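OLD nuclease (PDB 6P74) degrades linear or supercoiled double-stranded DNA in the 5'-to-3' direction with metal-dependent Toprim domains, and has a DNA-stimulated ATPase activity. Local coordinates at residues 54-57 with 58-62; 107-110 with 111-115; 280-284 with 285-289; 327-330 with 331-335; 339-342 with 343-346. One frame throughout, in Å; residues are numbered along the deposited sequence.

Interaction 1: 54-57 with 58-62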
loop_
_atom_site.group_PDB
_atom_site.type_symbol
_atom_site.label_atom_id
_atom_site.label_comp_id
_atom_site.label_asym_id
_atom_site.label_seq_id
_atom_site.Cartn_x
_atom_site.Cartn_y
_atom_site.Cartn_z
ATOM N N SER A 54 -7.909 9.475 -4.522
ATOM C CA SER A 54 -6.634 8.875 -4.888
ATOM C C SER A 54 -5.604 8.960 -3.771
ATOM O O SER A 54 -4.645 8.177 -3.769
ATOM C CB SER A 54 -6.077 9.551 -6.145
ATOM O OG SER A 54 -6.980 9.455 -7.230
ATOM N N PHE A 55 -5.771 9.886 -2.834
ATOM C CA PHE A 55 -4.783 10.145 -1.801
ATOM C C PHE A 55 -5.230 9.576 -0.461
ATOM O O PHE A 55 -6.425 9.442 -0.188
ATOM C CB PHE A 55 -4.530 11.649 -1.654
ATOM C CG PHE A 55 -3.815 12.264 -2.823
ATOM C CD1 PHE A 55 -4.521 12.708 -3.934
ATOM C CD2 PHE A 55 -2.437 12.416 -2.807
ATOM C CE1 PHE A 55 -3.857 13.289 -5.015
ATOM C CE2 PHE A 55 -1.767 12.990 -3.875
ATOM C CZ PHE A 55 -2.475 13.428 -4.983
ATOM N N ARG A 56 -4.250 9.240 0.370
ATOM C CA ARG A 56 -4.465 9.001 1.790
ATOM C C ARG A 56 -4.069 10.270 2.548
ATOM O O ARG A 56 -2.944 10.767 2.396
ATOM C CB ARG A 56 -3.663 7.782 2.264
ATOM C CG ARG A 56 -3.895 6.514 1.432
ATOM C CD ARG A 56 -3.206 5.281 2.028
ATOM N NE ARG A 56 -4.175 4.324 2.579
ATOM C CZ ARG A 56 -3.866 3.114 3.054
ATOM N NH1 ARG A 56 -2.604 2.691 3.049
ATOM N NH2 ARG A 56 -4.824 2.321 3.533
ATOM N N ILE A 57 -4.997 10.810 3.327
ATOM C CA ILE A 57 -4.779 12.019 4.118
ATOM C C ILE A 57 -4.829 11.624 5.589
ATOM O O ILE A 57 -5.891 11.207 6.072
ATOM C CB ILE A 57 -5.818 13.109 3.815
ATOM C CG1 ILE A 57 -5.714 13.569 2.365
ATOM C CG2 ILE A 57 -5.642 14.292 4.748
ATOM C CD1 ILE A 57 -6.331 12.609 1.385
ATOM N N PRO A 58 -3.731 11.780 6.352
ATOM C CA PRO A 58 -2.513 12.485 5.937
ATOM C C PRO A 58 -1.356 11.613 5.441
ATOM O O PRO A 58 -0.302 12.168 5.111
ATOM C CB PRO A 58 -2.099 13.207 7.222
ATOM C CG PRO A 58 -2.706 12.354 8.370
ATOM C CD PRO A 58 -3.651 11.349 7.760
ATOM N N GLN A 59 -1.550 10.292 5.381
ATOM C CA GLN A 59 -0.495 9.334 5.039
ATOM C C GLN A 59 0.405 9.769 3.879
ATOM O O GLN A 59 1.603 9.470 3.871
ATOM C CB GLN A 59 -1.118 7.970 4.707
ATOM C CG GLN A 59 -1.651 7.173 5.909
ATOM C CD GLN A 59 -3.177 7.246 6.068
ATOM O OE1 GLN A 59 -3.788 8.306 5.891
ATOM N NE2 GLN A 59 -3.795 6.114 6.402
ATOM N N ASP A 60 -0.148 10.460 2.884
ATOM C CA ASP A 60 0.600 10.740 1.665
ATOM C C ASP A 60 1.372 12.055 1.707
ATOM O O ASP A 60 2.190 12.302 0.816
ATOM C CB ASP A 60 -0.348 10.721 0.459
ATOM C CG ASP A 60 -0.739 9.300 0.052
ATOM O OD1 ASP A 60 -0.080 8.338 0.527
ATOM O OD2 ASP A 60 -1.701 9.144 -0.739
ATOM N N PHE A 61 1.146 12.891 2.711
ATOM C CA PHE A 61 1.915 14.117 2.864
ATOM C C PHE A 61 3.221 13.838 3.591
ATOM O O PHE A 61 3.288 12.967 4.465
ATOM C CB PHE A 61 1.121 15.155 3.657
ATOM C CG PHE A 61 -0.101 15.649 2.955
ATOM C CD1 PHE A 61 -1.276 14.913 2.978
ATOM C CD2 PHE A 61 -0.085 16.862 2.285
ATOM C CE1 PHE A 61 -2.414 15.375 2.337
ATOM C CE2 PHE A 61 -1.222 17.336 1.641
ATOM C CZ PHE A 61 -2.388 16.592 1.664
ATOM N N ILE A 62 4.263 14.600 3.240
ATOM C CA ILE A 62 5.501 14.552 4.013
ATOM C C ILE A 62 5.190 14.741 5.488
ATOM O O ILE A 62 4.421 15.629 5.865
ATOM C CB ILE A 62 6.491 15.633 3.554
ATOM C CG1 ILE A 62 7.819 15.487 4.252
ATOM C CG2 ILE A 62 5.956 17.007 3.882
ATOM C CD1 ILE A 62 8.890 16.325 3.600
#
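D60 grips the backbone of R56 from two directions, giving and taking one hydrogen bond each. Its carboxylate OD2 accepts from R56 N at 2.8 Å along an almost straight N-H line (174°), although the amide stands well above the carboxylate plane. In return D60 N donates to R56 O at 2.9 Å. CG of D60 lies anti to its own carbonyl carbon (chi1 -76°), which swings the acid back over the chain; there OD2 also comes within 3.4 Å of F55 CA. The other oxygen, OD1, faces R11 in a salt bridge that would help keep the group ionised. Past R56 the chain reverses through a cis peptide bond before P58 and then a type I turn from P58 to F61, closed by F61 N on P58 O (2.9 Å). Packing is lighter: CB of R56 lies 3.5 Å from CB of Q59, and CG1 of I57 meets the ring edge of F61 at CE1 (3.8 Å). F55 and F61 both rest on I70 and C94, while P58 and Q59 reach N30 and G31 of the second subunit. The turn, held by the D60 carboxylate, thus lies against the partner's P-loop, consistent with an ABC-type ATPase dimer interface.

Interaction 2: 107-110 with 111-115; sequences PLDE and GGNVP
L108 lays its CD2 methyl across CG2 of V114 at 3.7 Å, the two residues flanking a type I turn with a G1 bulge that runs from D109 to G112 and turns the chain back at the end of strand 100-109. G112 sits at the bulge with a positive phi (79°). Two backbone bonds close the reversal, G112 N to D109 O at 2.8 Å and D109 N to N113 O at 2.9 Å. The D109 side chain fills the inside of the turn: with CG set between its backbone N and carbonyl carbon (chi1 65°), the carboxylate bends over the loop toward the amides beyond. L108 meanwhile bonds through its backbone to strand 85-97, and P115 packs on F85 and I87 of the same strand, so the turn lies beside that strand of the antiparallel sheet in the ATPase domain. A second grip on the turn is a single oxygen, D109 OD1, which takes N113 N at 3.1 Å from above the carboxylate plane and G111 N at 3.0 Å in a bent, weak bond.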
loop_
_atom_site.group_PDB
_atom_site.type_symbol
_atom_site.label_atom_id
_atom_site.label_comp_id
_atom_site.label_asym_id
_atom_site.label_seq_id
_atom_site.Cartn_x
_atom_site.Cartn_y
_atom_site.Cartn_z
ATOM N N PRO A 107 -3.545 21.225 -16.783
ATOM C CA PRO A 107 -2.704 21.182 -17.975
ATOM C C PRO A 107 -1.731 22.353 -17.995
ATOM O O PRO A 107 -2.024 23.458 -17.527
ATOM C CB PRO A 107 -3.722 21.285 -19.117
ATOM C CG PRO A 107 -4.774 22.194 -18.553
ATOM C CD PRO A 107 -4.856 21.844 -17.059
ATOM N N LEU A 108 -0.563 22.092 -18.555
ATOM C CA LEU A 108 0.511 23.064 -18.650
ATOM C C LEU A 108 0.996 23.115 -20.086
ATOM O O LEU A 108 1.082 22.082 -20.755
ATOM C CB LEU A 108 1.697 22.701 -17.726
ATOM C CG LEU A 108 1.535 22.785 -16.214
ATOM C CD1 LEU A 108 2.846 22.396 -15.551
ATOM C CD2 LEU A 108 1.125 24.183 -15.797
ATOM N N ASP A 109 1.341 24.311 -20.545
ATOM C CA ASP A 109 1.897 24.474 -21.875
ATOM C C ASP A 109 3.425 24.434 -21.812
ATOM O O ASP A 109 4.039 24.333 -20.743
ATOM C CB ASP A 109 1.374 25.766 -22.532
ATOM C CG ASP A 109 1.823 27.051 -21.806
ATOM O OD1 ASP A 109 2.774 27.002 -20.995
ATOM O OD2 ASP A 109 1.222 28.126 -22.060
ATOM N N GLU A 110 4.036 24.513 -22.997
ATOM C CA GLU A 110 5.486 24.555 -23.139
ATOM C C GLU A 110 6.164 25.358 -22.036
ATOM O O GLU A 110 7.159 24.919 -21.453
ATOM C CB GLU A 110 5.822 25.137 -24.509
ATOM C CG GLU A 110 7.287 25.144 -24.828
ATOM C CD GLU A 110 7.563 25.718 -26.194
ATOM O OE1 GLU A 110 7.982 26.893 -26.273
ATOM O OE2 GLU A 110 7.342 24.995 -27.189
ATOM N N GLY A 111 5.631 26.536 -21.731
ATOM C CA GLY A 111 6.234 27.449 -20.784
ATOM C C GLY A 111 5.831 27.271 -19.338
ATOM O O GLY A 111 6.108 28.160 -18.526
ATOM N N GLY A 112 5.172 26.171 -18.987
ATOM C CA GLY A 112 4.828 25.897 -17.606
ATOM C C GLY A 112 3.632 26.642 -17.064
ATOM O O GLY A 112 3.455 26.674 -15.838
ATOM N N ASN A 113 2.806 27.237 -17.928
ATOM C CA ASN A 113 1.595 27.940 -17.520
ATOM C C ASN A 113 0.348 27.130 -17.850
ATOM O O ASN A 113 0.328 26.331 -18.791
ATOM C CB ASN A 113 1.489 29.301 -18.202
ATOM C CG ASN A 113 2.765 30.079 -18.113
ATOM O OD1 ASN A 113 3.423 30.327 -19.127
ATOM N ND2 ASN A 113 3.145 30.456 -16.893
ATOM N N VAL A 114 -0.700 27.357 -17.069
ATOM C CA VAL A 114 -2.009 26.789 -17.371
ATOM C C VAL A 114 -2.705 27.693 -18.383
ATOM O O VAL A 114 -2.985 28.863 -18.074
ATOM C CB VAL A 114 -2.851 26.635 -16.098
ATOM C CG1 VAL A 114 -4.230 26.085 -16.443
ATOM C CG2 VAL A 114 -2.116 25.741 -15.079
ATOM N N PRO A 115 -3.003 27.205 -19.590
ATOM C CA PRO A 115 -3.702 28.044 -20.571
ATOM C C PRO A 115 -5.084 28.424 -20.066
ATOM O O PRO A 115 -5.753 27.634 -19.400
ATOM C CB PRO A 115 -3.794 27.150 -21.816
ATOM C CG PRO A 115 -2.891 26.011 -21.577
ATOM C CD PRO A 115 -2.789 25.836 -20.088
#

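Interaction 3: 280-284 with 285-289; sequences MYLHP and QAQRY. With SO4 (sulfate ion), chain J.
From L282 to H283 the backbone runs extended, then turns at P284 into helix 284-299, whose first repeating bonds are Q287 N to H283 O (2.8 Å) and R288 N to P284 O (2.9 Å). H283 is the N-cap residue. Its CG lies anti to its backbone N (chi1 -170°), which carries the imidazole alongside the first turn, where ND1 accepts from Q285 N at 2.9 Å, near the ring plane; because Q285 N is the donor, ND1 is the unprotonated ring nitrogen in this bond. Q287 reaches back the other way: its NE2 donates to L282 O at 2.8 Å on a nearly straight line (172°), while CG rides 3.6 Å from CB of L282. The second end of that amide, OE1, is taken by S311, so both ends are held and its rotation is fixed. R288, bent at chi3, turns NH2 to a sulfate ion, probably from the crystallisation liquor, bonding O1 at 2.8 Å. CB of A286 meets CB of L282 at 4.0 Å. The cap links the loop after strand 272-276 to helix 284-299; L282 also leans on S253 of helix 246-266, while H283 and Q285 pack on F206 of the second subunit.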
loop_
_atom_site.group_PDB
_atom_site.type_symbol
_atom_site.label_atom_id
_atom_site.label_comp_id
_atom_site.label_asym_id
_atom_site.label_seq_id
_atom_site.Cartn_x
_atom_site.Cartn_y
_atom_site.Cartn_z
ATOM N N MET A 280 11.486 -9.964 -11.019
ATOM C CA MET A 280 11.078 -10.802 -9.903
ATOM C C MET A 280 10.531 -12.135 -10.386
ATOM O O MET A 280 9.736 -12.202 -11.331
ATOM C CB MET A 280 10.087 -10.094 -8.989
ATOM C CG MET A 280 10.498 -10.367 -7.533
ATOM S SD MET A 280 9.813 -9.402 -6.176
ATOM C CE MET A 280 11.064 -9.617 -4.910
ATOM N N TYR A 281 11.018 -13.195 -9.744
ATOM C CA TYR A 281 10.657 -14.587 -9.976
ATOM C C TYR A 281 11.076 -15.080 -11.348
ATOM O O TYR A 281 10.524 -16.060 -11.839
ATOM C CB TYR A 281 9.160 -14.816 -9.750
ATOM C CG TYR A 281 8.694 -14.238 -8.433
ATOM C CD1 TYR A 281 9.327 -14.578 -7.243
ATOM C CD2 TYR A 281 7.650 -13.309 -8.386
ATOM C CE1 TYR A 281 8.918 -14.028 -6.032
ATOM C CE2 TYR A 281 7.237 -12.754 -7.188
ATOM C CZ TYR A 281 7.876 -13.115 -6.015
ATOM O OH TYR A 281 7.468 -12.564 -4.823
ATOM N N LEU A 282 12.055 -14.437 -11.978
ATOM C CA LEU A 282 12.656 -14.944 -13.207
ATOM C C LEU A 282 14.033 -15.510 -12.912
ATOM O O LEU A 282 14.795 -14.924 -12.138
ATOM C CB LEU A 282 12.797 -13.857 -14.276
ATOM C CG LEU A 282 11.480 -13.378 -14.834
ATOM C CD1 LEU A 282 11.710 -12.146 -15.706
ATOM C CD2 LEU A 282 10.791 -14.533 -15.596
ATOM N N HIS A 283 14.348 -16.637 -13.539
ATOM C CA HIS A 283 15.720 -17.105 -13.537
ATOM C C HIS A 283 16.618 -16.004 -14.095
ATOM O O HIS A 283 16.193 -15.239 -14.964
ATOM C CB HIS A 283 15.843 -18.372 -14.384
ATOM C CG HIS A 283 17.163 -19.065 -14.257
ATOM N ND1 HIS A 283 18.298 -18.630 -14.907
ATOM C CD2 HIS A 283 17.530 -20.166 -13.557
ATOM C CE1 HIS A 283 19.313 -19.423 -14.603
ATOM N NE2 HIS A 283 18.873 -20.368 -13.791
ATOM N N PRO A 284 17.863 -15.896 -13.608
ATOM C CA PRO A 284 18.798 -14.919 -14.197
ATOM C C PRO A 284 18.883 -14.972 -15.724
ATOM O O PRO A 284 19.002 -13.923 -16.371
ATOM C CB PRO A 284 20.139 -15.292 -13.542
ATOM C CG PRO A 284 19.756 -15.887 -12.224
ATOM C CD PRO A 284 18.431 -16.585 -12.430
ATOM N N GLN A 285 18.874 -16.172 -16.308
ATOM C CA GLN A 285 18.890 -16.307 -17.763
ATOM C C GLN A 285 17.633 -15.710 -18.381
ATOM O O GLN A 285 17.685 -15.106 -19.456
ATOM C CB GLN A 285 19.017 -17.783 -18.146
ATOM C CG GLN A 285 19.668 -18.029 -19.494
ATOM C CD GLN A 285 21.136 -17.613 -19.524
ATOM O OE1 GLN A 285 21.657 -17.061 -18.555
ATOM N NE2 GLN A 285 21.804 -17.882 -20.642
ATOM N N ALA A 286 16.492 -15.874 -17.713
ATOM C CA ALA A 286 15.260 -15.260 -18.190
ATOM C C ALA A 286 15.281 -13.761 -17.985
ATOM O O ALA A 286 14.673 -13.023 -18.769
ATOM C CB ALA A 286 14.042 -15.866 -17.484
ATOM N N GLN A 287 15.949 -13.297 -16.930
ATOM C CA GLN A 287 16.100 -11.867 -16.735
ATOM C C GLN A 287 16.923 -11.270 -17.853
ATOM O O GLN A 287 16.629 -10.172 -18.340
ATOM C CB GLN A 287 16.747 -11.586 -15.384
ATOM C CG GLN A 287 15.937 -12.052 -14.174
ATOM C CD GLN A 287 16.733 -11.840 -12.896
ATOM O OE1 GLN A 287 17.468 -10.860 -12.772
ATOM N NE2 GLN A 287 16.620 -12.772 -11.960
ATOM N N ARG A 288 17.933 -12.004 -18.303
ATOM C CA ARG A 288 18.722 -11.530 -19.427
ATOM C C ARG A 288 17.882 -11.479 -20.686
ATOM O O ARG A 288 17.965 -10.520 -21.459
ATOM C CB ARG A 288 19.952 -12.414 -19.617
ATOM C CG ARG A 288 21.122 -11.959 -18.770
ATOM C CD ARG A 288 22.403 -12.817 -18.952
ATOM N NE ARG A 288 22.580 -13.757 -17.843
ATOM C CZ ARG A 288 23.222 -13.482 -16.706
ATOM N NH1 ARG A 288 23.794 -12.289 -16.506
ATOM N NH2 ARG A 288 23.299 -14.417 -15.769
ATOM N N TYR A 289 17.055 -12.495 -20.903
ATOM C CA TYR A 289 16.190 -12.495 -22.075
ATOM C C TYR A 289 15.194 -11.329 -22.020
ATOM O O TYR A 289 15.033 -10.588 -22.989
ATOM C CB TYR A 289 15.493 -13.861 -22.171
ATOM C CG TYR A 289 14.571 -14.000 -23.344
ATOM C CD1 TYR A 289 13.300 -13.479 -23.294
ATOM C CD2 TYR A 289 14.971 -14.656 -24.498
ATOM C CE1 TYR A 289 12.445 -13.587 -24.354
ATOM C CE2 TYR A 289 14.115 -14.778 -25.577
ATOM C CZ TYR A 289 12.848 -14.227 -25.492
ATOM O OH TYR A 289 11.957 -14.308 -26.538
HETATM S S SO4 J . 23.335 -18.242 -14.869
HETATM O O1 SO4 J . 22.819 -17.180 -15.728
HETATM O O2 SO4 J . 24.618 -18.714 -15.385
HETATM O O3 SO4 J . 22.392 -19.352 -14.851
HETATM O O4 SO4 J . 23.495 -17.730 -13.511
#

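Interaction 4: 327-330 with 331-335; sequences RKDR and DDRVV. With SO4 (sulfate ion), chain H.
D329 turns its carboxylate back under the turn that follows it, and OD1 alone holds two amides, D331 N at 2.7 Å and R333 N at 3.3 Å, which arrive from opposite faces of the carboxylate plane. This is the tight half of the hairpin. A type I turn closes it with D332 N on D329 O (2.9 Å), D332 has a positive phi, and D329 N returns to R333 O at 2.8 Å; behind them R327 and V335 form an antiparallel hydrogen-bonded pair and K328 and V334 a non-hydrogen-bonded one. CG of K328 rests 4.0 Å from CG2 of V334. The outer side is looser. The K328 chain passes D332 OD1 with its CD at 3.6 Å, but its NZ does not reach that carboxylate, and the end of R330 leads away from residues 331-335. A water bridges R327 NE and V335 O, and a sulfate ion accepts from the backbone K328 N (3.2 Å). R333 pairs with E14, and R327 bonds weakly to L422 and D423 of the Toprim region. Two amides on one oxygen probably favour an ionised D329, partly against the nearby D331 carboxylate; the hairpin is therefore tied mainly by backbone amides and one acid.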
loop_
_atom_site.group_PDB
_atom_site.type_symbol
_atom_site.label_atom_id
_atom_site.label_comp_id
_atom_site.label_asym_id
_atom_site.label_seq_id
_atom_site.Cartn_x
_atom_site.Cartn_y
_atom_site.Cartn_z
ATOM N N ARG A 327 18.262 7.783 -3.223
ATOM C CA ARG A 327 18.620 7.446 -1.850
ATOM C C ARG A 327 18.417 8.655 -0.947
ATOM O O ARG A 327 18.255 9.787 -1.419
ATOM C CB ARG A 327 20.058 6.927 -1.765
ATOM C CG ARG A 327 21.093 7.977 -1.796
ATOM C CD ARG A 327 22.407 7.366 -2.167
ATOM N NE ARG A 327 22.988 8.166 -3.227
ATOM C CZ ARG A 327 24.095 7.874 -3.888
ATOM N NH1 ARG A 327 24.789 6.770 -3.614
ATOM N NH2 ARG A 327 24.490 8.708 -4.835
ATOM N N LYS A 328 18.389 8.388 0.363
ATOM C CA LYS A 328 18.211 9.427 1.367
ATOM C C LYS A 328 19.574 9.918 1.839
ATOM O O LYS A 328 20.480 9.118 2.087
ATOM C CB LYS A 328 17.388 8.910 2.553
ATOM C CG LYS A 328 15.938 8.542 2.206
ATOM C CD LYS A 328 15.068 8.203 3.443
ATOM C CE LYS A 328 13.606 7.872 3.030
ATOM N NZ LYS A 328 12.600 7.843 4.139
ATOM N N ASP A 329 19.730 11.239 1.939
ATOM C CA ASP A 329 20.997 11.821 2.363
ATOM C C ASP A 329 21.056 11.874 3.895
ATOM O O ASP A 329 20.183 11.350 4.598
ATOM C CB ASP A 329 21.216 13.190 1.696
ATOM C CG ASP A 329 20.432 14.343 2.359
ATOM O OD1 ASP A 329 19.746 14.159 3.395
ATOM O OD2 ASP A 329 20.513 15.466 1.814
ATOM N N ARG A 330 22.106 12.510 4.429
ATOM C CA ARG A 330 22.321 12.512 5.872
ATOM C C ARG A 330 21.059 12.879 6.634
ATOM O O ARG A 330 20.874 12.435 7.772
ATOM C CB ARG A 330 23.462 13.470 6.228
ATOM C CG ARG A 330 24.819 13.010 5.709
ATOM C CD ARG A 330 25.965 13.563 6.550
ATOM N NE ARG A 330 27.164 12.726 6.460
ATOM C CZ ARG A 330 27.556 11.867 7.399
ATOM N NH1 ARG A 330 26.847 11.727 8.516
ATOM N NH2 ARG A 330 28.663 11.150 7.224
ATOM N N ASP A 331 20.162 13.644 6.015
ATOM C CA ASP A 331 19.008 14.212 6.698
ATOM C C ASP A 331 17.699 13.499 6.376
ATOM O O ASP A 331 16.632 14.008 6.735
ATOM C CB ASP A 331 18.900 15.701 6.359
ATOM C CG ASP A 331 20.142 16.480 6.772
ATOM O OD1 ASP A 331 20.221 16.901 7.953
ATOM O OD2 ASP A 331 21.051 16.636 5.922
ATOM N N ASP A 332 17.758 12.322 5.744
ATOM C CA ASP A 332 16.569 11.590 5.292
ATOM C C ASP A 332 15.869 12.299 4.140
ATOM O O ASP A 332 14.658 12.151 3.948
ATOM C CB ASP A 332 15.572 11.344 6.431
ATOM C CG ASP A 332 15.837 10.049 7.173
ATOM O OD1 ASP A 332 16.540 9.174 6.614
ATOM O OD2 ASP A 332 15.341 9.909 8.319
ATOM N N ARG A 333 16.629 13.087 3.390
ATOM C CA ARG A 333 16.130 13.822 2.240
ATOM C C ARG A 333 16.394 12.975 1.003
ATOM O O ARG A 333 17.539 12.554 0.768
ATOM C CB ARG A 333 16.815 15.187 2.152
ATOM C CG ARG A 333 16.653 15.901 0.827
ATOM C CD ARG A 333 16.091 17.306 1.009
ATOM N NE ARG A 333 15.737 17.902 -0.283
ATOM C CZ ARG A 333 15.045 19.029 -0.437
ATOM N NH1 ARG A 333 14.614 19.703 0.623
ATOM N NH2 ARG A 333 14.780 19.482 -1.657
ATOM N N VAL A 334 15.344 12.703 0.220
ATOM C CA VAL A 334 15.536 11.884 -0.976
ATOM C C VAL A 334 16.200 12.721 -2.055
ATOM O O VAL A 334 15.803 13.862 -2.325
ATOM C CB VAL A 334 14.222 11.274 -1.480
ATOM C CG1 VAL A 334 14.515 10.419 -2.717
ATOM C CG2 VAL A 334 13.603 10.419 -0.416
ATOM N N VAL A 335 17.214 12.143 -2.664
ATOM C CA VAL A 335 18.064 12.768 -3.657
ATOM C C VAL A 335 18.146 11.778 -4.800
ATOM O O VAL A 335 18.256 10.572 -4.561
ATOM C CB VAL A 335 19.460 13.081 -3.063
ATOM C CG1 VAL A 335 20.471 13.404 -4.139
ATOM C CG2 VAL A 335 19.349 14.230 -2.061
HETATM S S SO4 H . 20.475 5.232 2.011
HETATM O O1 SO4 H . 21.768 5.897 2.143
HETATM O O2 SO4 H . 20.309 4.833 0.622
HETATM O O3 SO4 H . 20.409 4.051 2.869
HETATM O O4 SO4 H . 19.409 6.160 2.375
HETATM O O HOH W 1 21.069 9.871 -5.131
#

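Interaction 5: 339-342 with 343-346; sequences VREE and DKSA
E341 and K344, one helical turn apart, join their ends in a salt bridge, OE2 to NZ at 3.2 Å. The two chains get there differently. K344 is fully stretched beyond CG, whereas E341 folds at chi2 (-71°), so a side chain that sets out away from residues 343-346 curls back and lays its carboxylate along the lysine, OE2 also lying 3.4 Å from CE. NZ approaches from outside the carboxylate plane. Nearer the backbone, CG of K344 lies 4.0 Å from CG1 of V339, the buried residue that enters the turn and also packs on F320. A second salt bridge joins R340 and E342. E342 has CG wedged between its backbone N and carbonyl carbon (chi1 39°), and its straight chain carries OE2 to NE of R340 at 3.0 Å; OE2 lies near the guanidinium plane, but NE meets the carboxylate from far above its plane, and the additional bond from NH2 is weak. E342 runs beside D343, with OE1 only 3.6 Å from OD1 of that residue, a like-charge approach that R340 probably eases. The backbone is held by K344 N on E341 O (3.0 Å) and, more bent, D343 N on R340 O. Acids crowded here, where they probably suit the positive end of the helix dipole, are consistent with the weakly bonded amino-terminal turn of helix 341-355, on the surface of the ATPase domain.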
loop_
_atom_site.group_PDB
_atom_site.type_symbol
_atom_site.label_atom_id
_atom_site.label_comp_id
_atom_site.label_asym_id
_atom_site.label_seq_id
_atom_site.Cartn_x
_atom_site.Cartn_y
_atom_site.Cartn_z
ATOM N N VAL A 339 23.382 10.861 -14.887
ATOM C CA VAL A 339 24.319 11.590 -15.733
ATOM C C VAL A 339 23.612 12.826 -16.285
ATOM O O VAL A 339 22.569 12.723 -16.938
ATOM C CB VAL A 339 24.854 10.701 -16.860
ATOM C CG1 VAL A 339 25.894 11.456 -17.637
ATOM C CG2 VAL A 339 25.465 9.416 -16.294
ATOM N N ARG A 340 24.170 14.001 -16.003
ATOM C CA ARG A 340 23.632 15.253 -16.518
ATOM C C ARG A 340 23.842 15.352 -18.025
ATOM O O ARG A 340 24.778 14.776 -18.583
ATOM C CB ARG A 340 24.287 16.449 -15.823
ATOM C CG ARG A 340 24.052 16.516 -14.320
ATOM C CD ARG A 340 24.644 17.783 -13.681
ATOM N NE ARG A 340 24.015 19.010 -14.190
ATOM C CZ ARG A 340 22.777 19.423 -13.894
ATOM N NH1 ARG A 340 21.998 18.711 -13.081
ATOM N NH2 ARG A 340 22.308 20.550 -14.426
ATOM N N GLU A 341 22.949 16.098 -18.683
ATOM C CA GLU A 341 23.021 16.267 -20.135
ATOM C C GLU A 341 24.390 16.776 -20.584
ATOM O O GLU A 341 25.030 16.189 -21.464
ATOM C CB GLU A 341 21.909 17.217 -20.589
ATOM C CG GLU A 341 20.641 16.495 -21.007
ATOM C CD GLU A 341 20.827 15.768 -22.319
ATOM O OE1 GLU A 341 21.577 16.306 -23.172
ATOM O OE2 GLU A 341 20.245 14.668 -22.488
ATOM N N GLU A 342 24.839 17.885 -20.010
ATOM C CA GLU A 342 26.185 18.399 -20.236
ATOM C C GLU A 342 27.232 17.289 -20.299
ATOM O O GLU A 342 28.099 17.282 -21.180
ATOM C CB GLU A 342 26.519 19.373 -19.114
ATOM C CG GLU A 342 25.972 18.861 -17.796
ATOM C CD GLU A 342 26.033 19.870 -16.669
ATOM O OE1 GLU A 342 27.050 19.884 -15.931
ATOM O OE2 GLU A 342 25.049 20.635 -16.524
ATOM N N ASP A 343 27.157 16.341 -19.373
ATOM C CA ASP A 343 28.206 15.346 -19.188
ATOM C C ASP A 343 28.082 14.124 -20.092
ATOM O O ASP A 343 29.039 13.343 -20.176
ATOM C CB ASP A 343 28.221 14.891 -17.728
ATOM C CG ASP A 343 28.548 16.019 -16.787
ATOM O OD1 ASP A 343 28.901 17.106 -17.297
ATOM O OD2 ASP A 343 28.449 15.830 -15.556
ATOM N N LYS A 344 26.945 13.943 -20.772
ATOM C CA LYS A 344 26.719 12.714 -21.522
ATOM C C LYS A 344 27.782 12.499 -22.597
ATOM O O LYS A 344 28.236 11.371 -22.812
ATOM C CB LYS A 344 25.323 12.717 -22.138
ATOM C CG LYS A 344 24.193 12.425 -21.140
ATOM C CD LYS A 344 22.874 12.194 -21.873
ATOM C CE LYS A 344 21.700 11.992 -20.933
ATOM N NZ LYS A 344 20.474 11.607 -21.715
ATOM N N SER A 345 28.199 13.559 -23.283
ATOM C CA SER A 345 29.077 13.347 -24.427
ATOM C C SER A 345 30.475 12.909 -23.987
ATOM O O SER A 345 31.085 12.052 -24.628
ATOM C CB SER A 345 29.146 14.606 -25.280
ATOM O OG SER A 345 29.969 15.547 -24.628
ATOM N N ALA A 346 31.001 13.477 -22.903
ATOM C CA ALA A 346 32.306 13.040 -22.406
ATOM C C ALA A 346 32.281 11.578 -21.951
ATOM O O ALA A 346 33.186 10.800 -22.276
ATOM C CB ALA A 346 32.768 13.946 -21.266
#

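In the fold
Interactions 1, 2 and 3 are partly buried, while 4 and 5 are surface contacts that adjoin in sequence, strand 334-337 leading into helix 341-355. Interactions 1 and 3 both touch the second subunit, 1 through a turn against the partner's ATP-binding loop and 3 through a capped helix start, with their centres about 35 Å apart. Interactions 2 and 4 repeat one design, an aspartate-braced type I turn with a bulge, in two different sheets: the antiparallel one and the edge of the mixed one. Interaction 2 lies away from the annotated sites, whereas 4 is close to the P-loop. Buried aromatics support interaction 1; charged pairs dominate 5; a histidine N-cap and a glutamine-to-backbone bond mark 3.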